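Local coordinates for DUF416 domain-containing protein (Shewanella baltica, PDB 2Q9R) that is of unknown function but, as a DUF416 family member, forms an all-helical fold that binds benzoic acid in a pocket in the crystal, at residues Q29-N34 with V192-I197; P33-F38 with Y93-A98; A48-A53 with D97-I102; T127-I132 with E153-E158. One frame throughout, in Å; residues are numbered along the deposited sequence.

Contact 1 of 4, residues Q29-N34 with V192-I197; sequences QRMLPN and VSNIGI. With BEZ (benzoic acid), chain E.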
# COMPACT_ATOMS: atom_id res chain seq x y z
N GLN A 29 -4.44 -1.42 18.18
CA GLN A 29 -5.08 -2.60 17.68
C GLN A 29 -4.75 -2.77 16.19
O GLN A 29 -4.49 -3.85 15.76
CB GLN A 29 -6.59 -2.54 17.87
CG GLN A 29 -7.33 -3.72 17.29
CD GLN A 29 -7.10 -4.98 18.06
OE1 GLN A 29 -7.25 -4.97 19.24
NE2 GLN A 29 -6.70 -6.06 17.41
N ARG A 30 -4.78 -1.68 15.45
CA ARG A 30 -4.55 -1.71 14.02
C ARG A 30 -3.14 -2.20 13.61
O ARG A 30 -2.98 -2.79 12.55
CB ARG A 30 -4.86 -0.29 13.49
CG ARG A 30 -4.70 -0.08 12.02
CD ARG A 30 -5.45 1.18 11.60
NE ARG A 30 -5.05 1.66 10.31
CZ ARG A 30 -4.13 2.60 10.07
NH1 ARG A 30 -3.46 3.19 11.06
NH2 ARG A 30 -3.87 2.96 8.84
N MSE A 31 -2.16 -1.98 14.46
CA MSE A 31 -0.79 -2.45 14.26
C MSE A 31 -0.56 -3.97 14.48
O MSE A 31 0.46 -4.51 14.02
CB MSE A 31 0.13 -1.71 15.24
CG MSE A 31 0.20 -0.18 15.11
SE MSE A 31 1.16 0.56 16.62
CE MSE A 31 0.39 2.26 16.62
N LEU A 32 -1.48 -4.66 15.16
CA LEU A 32 -1.23 -6.05 15.52
C LEU A 32 -0.76 -6.99 14.38
O LEU A 32 0.12 -7.84 14.59
CB LEU A 32 -2.47 -6.63 16.20
CG LEU A 32 -2.41 -8.05 16.74
CD1 LEU A 32 -1.24 -8.21 17.76
CD2 LEU A 32 -3.77 -8.45 17.39
N PRO A 33 -1.39 -6.93 13.20
CA PRO A 33 -0.94 -7.80 12.11
C PRO A 33 0.55 -7.72 11.80
O PRO A 33 1.16 -8.71 11.36
CB PRO A 33 -1.77 -7.34 10.94
CG PRO A 33 -3.03 -6.83 11.58
CD PRO A 33 -2.56 -6.12 12.80
N ASN A 34 1.15 -6.56 12.00
CA ASN A 34 2.55 -6.40 11.77
C ASN A 34 3.34 -7.34 12.69
O ASN A 34 4.29 -7.99 12.26
CB ASN A 34 2.96 -4.96 12.00
CG ASN A 34 2.32 -3.97 11.04
OD1 ASN A 34 1.93 -4.29 9.89
ND2 ASN A 34 2.18 -2.73 11.50
N VAL A 192 -6.45 -4.92 8.55
CA VAL A 192 -5.32 -4.43 7.74
C VAL A 192 -4.53 -3.42 8.60
O VAL A 192 -5.14 -2.51 9.17
CB VAL A 192 -5.78 -3.82 6.44
CG1 VAL A 192 -4.61 -3.40 5.59
CG2 VAL A 192 -6.67 -4.83 5.68
N SER A 193 -3.20 -3.59 8.67
CA SER A 193 -2.35 -2.76 9.53
C SER A 193 -2.12 -1.41 8.89
O SER A 193 -2.47 -1.20 7.74
CB SER A 193 -1.00 -3.41 9.81
OG SER A 193 -0.04 -3.22 8.75
N ASN A 194 -1.42 -0.55 9.61
CA ASN A 194 -1.04 0.78 9.10
C ASN A 194 -0.10 0.73 7.97
O ASN A 194 0.05 1.74 7.27
CB ASN A 194 -0.44 1.65 10.23
CG ASN A 194 0.66 0.95 10.98
OD1 ASN A 194 0.73 -0.29 10.99
ND2 ASN A 194 1.46 1.71 11.70
N ILE A 195 0.53 -0.42 7.75
CA ILE A 195 1.39 -0.60 6.57
C ILE A 195 0.86 -1.68 5.61
O ILE A 195 1.61 -2.22 4.76
CB ILE A 195 2.89 -0.76 6.91
CG1 ILE A 195 3.15 -1.92 7.88
CG2 ILE A 195 3.47 0.52 7.46
CD1 ILE A 195 4.63 -2.41 7.76
N GLY A 196 -0.43 -1.98 5.74
CA GLY A 196 -1.15 -2.80 4.78
C GLY A 196 -1.07 -4.31 4.99
O GLY A 196 -1.40 -5.09 4.11
N ILE A 197 -0.62 -4.72 6.15
CA ILE A 197 -0.48 -6.14 6.48
C ILE A 197 -1.77 -6.75 6.97
O ILE A 197 -2.48 -6.23 7.87
CB ILE A 197 0.64 -6.37 7.53
CG1 ILE A 197 1.97 -5.84 6.97
CG2 ILE A 197 0.68 -7.84 7.89
CD1 ILE A 197 2.39 -6.51 5.64
C BEZ E . 7.38 -6.71 5.49
O1 BEZ E . 6.67 -6.19 4.57
O2 BEZ E . 8.59 -7.05 5.31
C1 BEZ E . 6.77 -6.94 6.83
C2 BEZ E . 7.08 -8.10 7.56
C3 BEZ E . 6.49 -8.29 8.81
C4 BEZ E . 5.61 -7.33 9.31
C5 BEZ E . 5.31 -6.19 8.58
C6 BEZ E . 5.90 -5.97 7.32
O HOH W 1 -6.32 -0.26 8.38
O HOH W 2 -5.44 -4.41 11.93
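M31 and S193 have the nearest CA atoms, 5.0 Å apart, where kinked helix 29-34 meets a type I beta turn from S193 to G196. R30 O receives a CA-H...O contact from S193. The side chain of N34 carries the polar core. Its OD1 accepts from S193 OG at 2.5 Å, a short bond whose donor lies tilted from the carbonyl plane. Its ND2 donates to N194 OD1 at 2.9 Å, in the plane of that carbonyl, with the N-H...O angle bent to 143°. The first torsion of N34 sets CG beside the backbone N (chi1 -64°), which carries both ends of the amide to the turn. S193 OG also accepts from the backbone N of I195, forming an ST turn, and from that of I197 at 3.1 Å. With an alanine here instead of N34, S193 OG would probably lose its acceptor and N194 OD1 its donor, leaving the turn free to shift. Around this core, N194 lays CA and CB over one face of the R30 guanidinium, with CB 3.5 Å from NH1. R30 NH1 makes a salt bridge with E158, and a water links R30 NE to V192 O. P33 CB packs on I197 CG2 at 3.9 Å. I197 CG1 and I195 CD1 reach the ring of benzoic acid. The chemistry is thus mainly polar although most of the residues are buried. One asparagine amide uses both ends to fix the C-terminal turn on the helix, and this turn forms part of the ligand pocket wall.

Contact 2 of 4, residues P33-F38 with Y93-A98; sequences PNYQLF and YPAMDA. With BEZ (benzoic acid), chain E.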
# COMPACT_ATOMS: atom_id res chain seq x y z
N PRO A 33 -1.39 -6.93 13.20
CA PRO A 33 -0.94 -7.80 12.11
C PRO A 33 0.55 -7.72 11.80
O PRO A 33 1.16 -8.71 11.36
CB PRO A 33 -1.77 -7.34 10.94
CG PRO A 33 -3.03 -6.83 11.58
CD PRO A 33 -2.56 -6.12 12.80
N ASN A 34 1.15 -6.56 12.00
CA ASN A 34 2.55 -6.40 11.77
C ASN A 34 3.34 -7.34 12.69
O ASN A 34 4.29 -7.99 12.26
CB ASN A 34 2.96 -4.96 12.00
CG ASN A 34 2.32 -3.97 11.04
OD1 ASN A 34 1.93 -4.29 9.89
ND2 ASN A 34 2.18 -2.73 11.50
N TYR A 35 2.97 -7.39 13.96
CA TYR A 35 3.67 -8.25 14.93
C TYR A 35 3.40 -9.71 14.58
O TYR A 35 4.31 -10.54 14.51
CB TYR A 35 3.31 -7.89 16.37
CG TYR A 35 4.15 -8.65 17.34
CD1 TYR A 35 3.85 -10.00 17.64
CD2 TYR A 35 5.26 -8.07 17.93
CE1 TYR A 35 4.61 -10.71 18.47
CE2 TYR A 35 6.04 -8.78 18.82
CZ TYR A 35 5.71 -10.09 19.08
OH TYR A 35 6.50 -10.79 19.93
N GLN A 36 2.15 -9.99 14.22
CA GLN A 36 1.76 -11.36 13.91
C GLN A 36 2.55 -11.89 12.71
O GLN A 36 3.04 -13.02 12.73
CB GLN A 36 0.26 -11.44 13.62
CG GLN A 36 -0.59 -11.27 14.87
CD GLN A 36 -2.04 -11.08 14.55
OE1 GLN A 36 -2.38 -10.37 13.61
NE2 GLN A 36 -2.91 -11.68 15.35
N LEU A 37 2.66 -11.08 11.67
CA LEU A 37 3.36 -11.52 10.47
C LEU A 37 4.85 -11.76 10.77
O LEU A 37 5.41 -12.79 10.45
CB LEU A 37 3.18 -10.51 9.32
CG LEU A 37 3.77 -10.99 7.95
CD1 LEU A 37 3.13 -12.30 7.51
CD2 LEU A 37 3.68 -9.89 6.87
N PHE A 38 5.49 -10.78 11.40
CA PHE A 38 6.89 -10.91 11.76
C PHE A 38 7.15 -12.18 12.59
O PHE A 38 8.13 -12.90 12.37
CB PHE A 38 7.35 -9.67 12.53
CG PHE A 38 8.69 -9.85 13.18
CD1 PHE A 38 9.84 -9.87 12.42
CD2 PHE A 38 8.80 -10.03 14.55
CE1 PHE A 38 11.05 -10.02 13.00
CE2 PHE A 38 10.06 -10.20 15.15
CZ PHE A 38 11.18 -10.19 14.37
N TYR A 93 11.15 -4.08 12.43
CA TYR A 93 10.86 -2.70 12.74
C TYR A 93 9.38 -2.43 13.03
O TYR A 93 9.06 -1.91 14.09
CB TYR A 93 11.47 -1.76 11.69
CG TYR A 93 12.99 -1.83 11.69
CD1 TYR A 93 13.72 -1.23 12.71
CD2 TYR A 93 13.68 -2.52 10.70
CE1 TYR A 93 15.11 -1.31 12.75
CE2 TYR A 93 15.07 -2.57 10.72
CZ TYR A 93 15.78 -1.97 11.76
OH TYR A 93 17.16 -2.05 11.78
N PRO A 94 8.47 -2.74 12.09
CA PRO A 94 7.07 -2.59 12.48
C PRO A 94 6.60 -3.46 13.66
O PRO A 94 5.72 -3.03 14.43
CB PRO A 94 6.28 -2.91 11.19
CG PRO A 94 7.26 -3.41 10.19
CD PRO A 94 8.65 -3.14 10.69
N ALA A 95 7.14 -4.67 13.80
CA ALA A 95 6.82 -5.54 14.94
C ALA A 95 7.20 -4.88 16.25
O ALA A 95 6.39 -4.82 17.18
CB ALA A 95 7.50 -6.91 14.80
N MSE A 96 8.44 -4.38 16.33
CA MSE A 96 8.90 -3.65 17.48
C MSE A 96 8.00 -2.46 17.83
O MSE A 96 7.70 -2.23 19.01
CB MSE A 96 10.34 -3.17 17.25
CG MSE A 96 10.95 -2.48 18.42
SE MSE A 96 12.70 -1.86 18.01
CE MSE A 96 13.07 -2.79 16.17
N ASP A 97 7.61 -1.72 16.80
CA ASP A 97 6.80 -0.52 16.95
C ASP A 97 5.42 -0.88 17.52
O ASP A 97 4.91 -0.17 18.35
CB ASP A 97 6.59 0.18 15.59
CG ASP A 97 7.84 0.85 15.00
OD1 ASP A 97 8.90 0.95 15.65
OD2 ASP A 97 7.72 1.35 13.86
N ALA A 98 4.87 -2.00 17.06
CA ALA A 98 3.57 -2.51 17.52
C ALA A 98 3.58 -2.82 19.00
O ALA A 98 2.70 -2.38 19.73
CB ALA A 98 3.16 -3.75 16.76
C BEZ E . 7.38 -6.71 5.49
O1 BEZ E . 6.67 -6.19 4.57
O2 BEZ E . 8.59 -7.05 5.31
C1 BEZ E . 6.77 -6.94 6.83
C2 BEZ E . 7.08 -8.10 7.56
C3 BEZ E . 6.49 -8.29 8.81
C4 BEZ E . 5.61 -7.33 9.31
C5 BEZ E . 5.31 -6.19 8.58
C6 BEZ E . 5.90 -5.97 7.32
O HOH W 3 3.37 -1.58 13.78
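N34 and P94 meet in the wall of the benzoic acid pocket, where helix 33-38 crosses helix 93-98. N34 CB packs on P94 CB at 4.0 Å, the two side chains lying at about a right angle. P94 CG then meets ligand atom C5 at 3.8 Å. L37 CD2 touches C3, and the backbone O of N34 lies 3.3 Å from C4. A water joins N34 ND2 to P94 O, adding a polar bridge between the helices.

A95 has the most surface buried here. Its CB lies 3.4 Å from F38 CD2, and also near CB and CG of that residue. F38 CG stands anti to the backbone N (chi1 168°), which brings the ring to the alanine methyl. Y35 lies one turn earlier on the same helix. A95 O lies at the edge of its ring, in plane, 3.5 Å from CD2. Y35 CB packs on A98 CB at 4.2 Å. The small alanines let the backbones come near, with the CA atoms of Y35 and A95 4.2 Å apart and the axes 7.8 Å apart.

The helices cross at -130°. Beyond them, the F38 ring meets F87 edge-to-face, and Y35 OH bonds to N80 O. P47 and L50 of helix 47-62 touch Y35, while F148 of the second subunit packs on L37.

Contact 3 of 4, residues A48-A53 with D97-I102; sequences AVLSTA and DAVVAI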
# COMPACT_ATOMS: atom_id res chain seq x y z
N ALA A 48 -0.02 -13.52 21.25
CA ALA A 48 -1.09 -13.58 22.25
C ALA A 48 -0.81 -12.66 23.44
O ALA A 48 -1.73 -12.23 24.16
CB ALA A 48 -1.27 -15.02 22.73
N VAL A 49 0.46 -12.37 23.69
CA VAL A 49 0.82 -11.42 24.75
C VAL A 49 0.32 -10.01 24.41
O VAL A 49 -0.20 -9.29 25.30
CB VAL A 49 2.36 -11.43 25.03
CG1 VAL A 49 2.78 -10.16 25.74
CG2 VAL A 49 2.76 -12.70 25.83
N LEU A 50 0.44 -9.64 23.14
CA LEU A 50 -0.05 -8.37 22.63
C LEU A 50 -1.57 -8.37 22.56
O LEU A 50 -2.20 -7.40 22.97
CB LEU A 50 0.52 -8.03 21.26
CG LEU A 50 1.97 -7.55 21.11
CD1 LEU A 50 2.93 -8.73 21.41
CD2 LEU A 50 2.19 -6.98 19.72
N SER A 51 -2.19 -9.46 22.07
CA SER A 51 -3.65 -9.47 21.98
C SER A 51 -4.31 -9.48 23.36
O SER A 51 -5.37 -8.88 23.51
CB SER A 51 -4.17 -10.61 21.10
OG SER A 51 -3.77 -11.87 21.58
N THR A 52 -3.69 -10.13 24.35
CA THR A 52 -4.18 -10.11 25.72
C THR A 52 -4.12 -8.70 26.30
O THR A 52 -5.06 -8.24 26.93
CB THR A 52 -3.38 -11.03 26.67
OG1 THR A 52 -3.43 -12.38 26.20
CG2 THR A 52 -3.97 -11.01 28.07
N ALA A 53 -2.99 -8.04 26.11
CA ALA A 53 -2.87 -6.65 26.50
C ALA A 53 -3.94 -5.79 25.81
O ALA A 53 -4.60 -4.97 26.44
CB ALA A 53 -1.43 -6.12 26.21
N ASP A 97 7.61 -1.72 16.80
CA ASP A 97 6.80 -0.52 16.95
C ASP A 97 5.42 -0.88 17.52
O ASP A 97 4.91 -0.17 18.35
CB ASP A 97 6.59 0.18 15.59
CG ASP A 97 7.84 0.85 15.00
OD1 ASP A 97 8.90 0.95 15.65
OD2 ASP A 97 7.72 1.35 13.86
N ALA A 98 4.87 -2.00 17.06
CA ALA A 98 3.57 -2.51 17.52
C ALA A 98 3.58 -2.82 19.00
O ALA A 98 2.70 -2.38 19.73
CB ALA A 98 3.16 -3.75 16.76
N VAL A 99 4.57 -3.58 19.43
CA VAL A 99 4.64 -3.96 20.87
C VAL A 99 5.03 -2.72 21.70
O VAL A 99 4.44 -2.46 22.78
CB VAL A 99 5.53 -5.27 21.11
CG1 VAL A 99 6.91 -5.13 20.52
CG2 VAL A 99 5.60 -5.65 22.60
N VAL A 100 5.91 -1.87 21.16
CA VAL A 100 6.35 -0.69 21.92
C VAL A 100 5.19 0.34 22.10
O VAL A 100 5.06 0.99 23.16
CB VAL A 100 7.62 -0.02 21.30
CG1 VAL A 100 7.82 1.38 21.82
CG2 VAL A 100 8.89 -0.90 21.52
N ALA A 101 4.35 0.47 21.09
CA ALA A 101 3.10 1.27 21.22
C ALA A 101 2.19 0.81 22.35
O ALA A 101 1.67 1.60 23.11
CB ALA A 101 2.33 1.24 19.89
N ILE A 102 1.96 -0.50 22.42
CA ILE A 102 1.11 -1.05 23.45
C ILE A 102 1.75 -0.81 24.80
O ILE A 102 1.07 -0.37 25.74
CB ILE A 102 0.82 -2.56 23.21
CG1 ILE A 102 0.03 -2.71 21.90
CG2 ILE A 102 0.05 -3.13 24.38
CD1 ILE A 102 0.03 -4.13 21.29
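L50 reaches from helix 48-53 to helix 97-102 and touches three residues there. Its CB lies 3.9 Å from I102 CD1. Its CG meets the same methyl at the same distance. At the tip, CD2 touches I102 CD1 again and also lies 4.0 Å from V99 CB. A98 CB is a looser neighbour of CD2, at 4.5 Å. One isoleucine methyl therefore follows the leucine from its root to one branch, while the valine and the alanine meet that branch alone. The torsions explain the reach. CG of L50 sits beside its backbone N (chi1 -75°), and the branch ending in CD2 extends to the other helix. The leucine side chain lies across those of V99 and I102.

I102 makes a second contact through its other branch. Its CG2 packs on A53 CB at 3.8 Å, one turn along helix 48-53 from L50. I102 thus spans both contact points, with CD1 on the leucine and CG2 on the alanine. The short helix axes run in nearly the same sense, 33° apart, and come within 10.6 Å. L32 and Y35 of helix 17-42 also touch L50. L77 of helix 70-79 reaches both V99 and I102, so helices 17-42 and 70-79 also border the contact.

No hydrogen bond or charge crosses between the segments. The five touching residues are all buried and all aliphatic. The helices are therefore joined here by van der Waals contact and the exclusion of water, and the contact depends on how these aliphatic side chains fit together.

Contact 4 of 4, residues T127-I132 with E153-E158; sequences TVANYI and EVMEEE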
# COMPACT_ATOMS: atom_id res chain seq x y z
N THR A 127 5.86 4.66 11.57
CA THR A 127 5.99 3.31 11.06
C THR A 127 5.74 3.31 9.55
O THR A 127 6.49 2.71 8.76
CB THR A 127 5.04 2.31 11.80
OG1 THR A 127 5.37 2.32 13.18
CG2 THR A 127 5.21 0.92 11.28
N VAL A 128 4.71 4.03 9.16
CA VAL A 128 4.36 4.12 7.71
C VAL A 128 5.42 4.89 6.89
O VAL A 128 5.83 4.45 5.82
CB VAL A 128 3.00 4.76 7.52
CG1 VAL A 128 2.66 4.80 5.99
CG2 VAL A 128 1.97 3.96 8.31
N ALA A 129 5.88 6.03 7.40
CA ALA A 129 6.95 6.76 6.69
C ALA A 129 8.22 5.92 6.57
O ALA A 129 8.88 5.98 5.55
CB ALA A 129 7.25 8.06 7.37
N ASN A 130 8.56 5.15 7.60
CA ASN A 130 9.82 4.40 7.63
C ASN A 130 9.77 3.27 6.62
O ASN A 130 10.76 3.00 5.94
CB ASN A 130 10.11 3.80 9.01
CG ASN A 130 10.52 4.83 10.01
OD1 ASN A 130 10.96 5.93 9.67
ND2 ASN A 130 10.36 4.49 11.28
N TYR A 131 8.59 2.66 6.51
CA TYR A 131 8.31 1.64 5.51
C TYR A 131 8.53 2.18 4.11
O TYR A 131 9.26 1.58 3.33
CB TYR A 131 6.88 1.12 5.66
CG TYR A 131 6.51 0.03 4.68
CD1 TYR A 131 6.98 -1.25 4.85
CD2 TYR A 131 5.70 0.28 3.58
CE1 TYR A 131 6.67 -2.24 3.95
CE2 TYR A 131 5.37 -0.72 2.67
CZ TYR A 131 5.86 -1.98 2.88
OH TYR A 131 5.60 -3.03 2.05
N ILE A 132 7.92 3.33 3.81
CA ILE A 132 8.07 4.00 2.51
C ILE A 132 9.51 4.40 2.27
O ILE A 132 10.06 4.16 1.20
CB ILE A 132 7.19 5.23 2.42
CG1 ILE A 132 5.70 4.83 2.41
CG2 ILE A 132 7.57 6.09 1.19
CD1 ILE A 132 4.72 5.96 2.65
N GLU A 153 0.02 5.72 -1.43
CA GLU A 153 -1.34 5.54 -0.93
C GLU A 153 -1.43 5.10 0.54
O GLU A 153 -2.32 5.52 1.29
CB GLU A 153 -2.08 4.56 -1.84
CG GLU A 153 -3.57 4.43 -1.58
CD GLU A 153 -4.38 5.64 -2.01
OE1 GLU A 153 -3.85 6.55 -2.70
OE2 GLU A 153 -5.57 5.67 -1.66
N VAL A 154 -0.50 4.25 0.97
CA VAL A 154 -0.50 3.82 2.36
C VAL A 154 -0.37 5.01 3.34
O VAL A 154 -0.98 4.99 4.41
CB VAL A 154 0.60 2.75 2.58
CG1 VAL A 154 1.97 3.37 2.57
CG2 VAL A 154 0.36 1.95 3.81
N MSE A 155 0.41 6.04 2.99
CA MSE A 155 0.51 7.18 3.89
C MSE A 155 -0.77 8.02 3.86
O MSE A 155 -1.22 8.54 4.89
CB MSE A 155 1.71 8.08 3.59
CG MSE A 155 1.75 9.29 4.55
SE MSE A 155 1.91 8.82 6.42
CE MSE A 155 3.51 8.54 6.07
N GLU A 156 -1.35 8.19 2.69
CA GLU A 156 -2.58 8.94 2.57
C GLU A 156 -3.68 8.25 3.37
O GLU A 156 -4.49 8.91 3.99
CB GLU A 156 -3.02 9.03 1.10
CG GLU A 156 -4.19 9.99 0.86
CD GLU A 156 -3.89 11.44 1.31
OE1 GLU A 156 -2.74 11.95 1.09
OE2 GLU A 156 -4.81 12.07 1.91
N GLU A 157 -3.69 6.93 3.36
CA GLU A 157 -4.63 6.13 4.15
C GLU A 157 -4.40 6.29 5.64
O GLU A 157 -5.35 6.43 6.41
CB GLU A 157 -4.55 4.66 3.72
CG GLU A 157 -5.33 4.44 2.43
CD GLU A 157 -5.37 3.01 1.90
OE1 GLU A 157 -4.93 2.06 2.60
OE2 GLU A 157 -5.88 2.82 0.76
N GLU A 158 -3.15 6.28 6.05
CA GLU A 158 -2.82 6.59 7.43
C GLU A 158 -3.40 7.92 7.88
O GLU A 158 -4.09 8.00 8.91
CB GLU A 158 -1.30 6.54 7.64
CG GLU A 158 -0.83 6.85 9.07
CD GLU A 158 -1.10 5.74 10.08
OE1 GLU A 158 -1.54 4.65 9.70
OE2 GLU A 158 -0.86 5.97 11.28
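V128, M155 and V154 bury the most surface where two helices pack as an antiparallel pair. Segments 127-132 and 153-158 run at 174° to each other, with axes 9.7 Å apart. V128 lies at the middle. Its CG1 stands anti to the backbone N (chi1 -179°) and meets V154 CG1 tip to tip at 3.8 Å. The same methyl touches M155 CA and the terminal CE of M155. The other methyl, CG2, lies 3.8 Å from E158 OE1.

M155 is a selenomethionine. Its chain bends at chi2 and chi3, and this brings CE across to the other helix. There CE touches V128 CG1 and A129 CB, the latter at 4.0 Å. V154 CG1 has a second neighbour in I132 CD1, also at 3.8 Å. I132 and V154 lie alongside, pointing opposite ways. I132 CD1 also meets M155 CB, where the two side chains lie crosswise.

Cutting V128 back to an alanine is likely to open a gap between V154 CG1 and the M155 methyl, leave CE freer to turn, and take away the methyl that lies against E158.

The acid at the end of the contact is held from outside it. Beside its bond to R30, E158 uses OE2 to bond S124 OG and Q162 NE2. Y131 belongs to the benzoic acid pocket and packs on H152 of the second subunit, while E153 packs on V192 of that subunit. The closest atom pair between the two segments is M155 CE with the backbone N of A129, at 3.7 Å.

In the fold
All four contacts are largely buried, but their chemistry differs. Contacts 1 and 2 share helix 17-42 and N34, and both line the benzoic acid pocket, to which contact 4 adds Y131. Contact 1 is polar, contact 2 mostly apolar with one bridging water. Contacts 2 and 3 share helix 92-111, and Y35 of one packs on L50 of the other. Contact 3 is wholly aliphatic and touches no other subunit. Contact 4 lies farther out, across the chain's centre from contact 3, and reaches the second subunit, as do contacts 1 and 2. An R30-E158 salt bridge joins contacts 1 and 4. A probable hydrogen bond between T127 and D97 ties contact 4 to contacts 2 and 3.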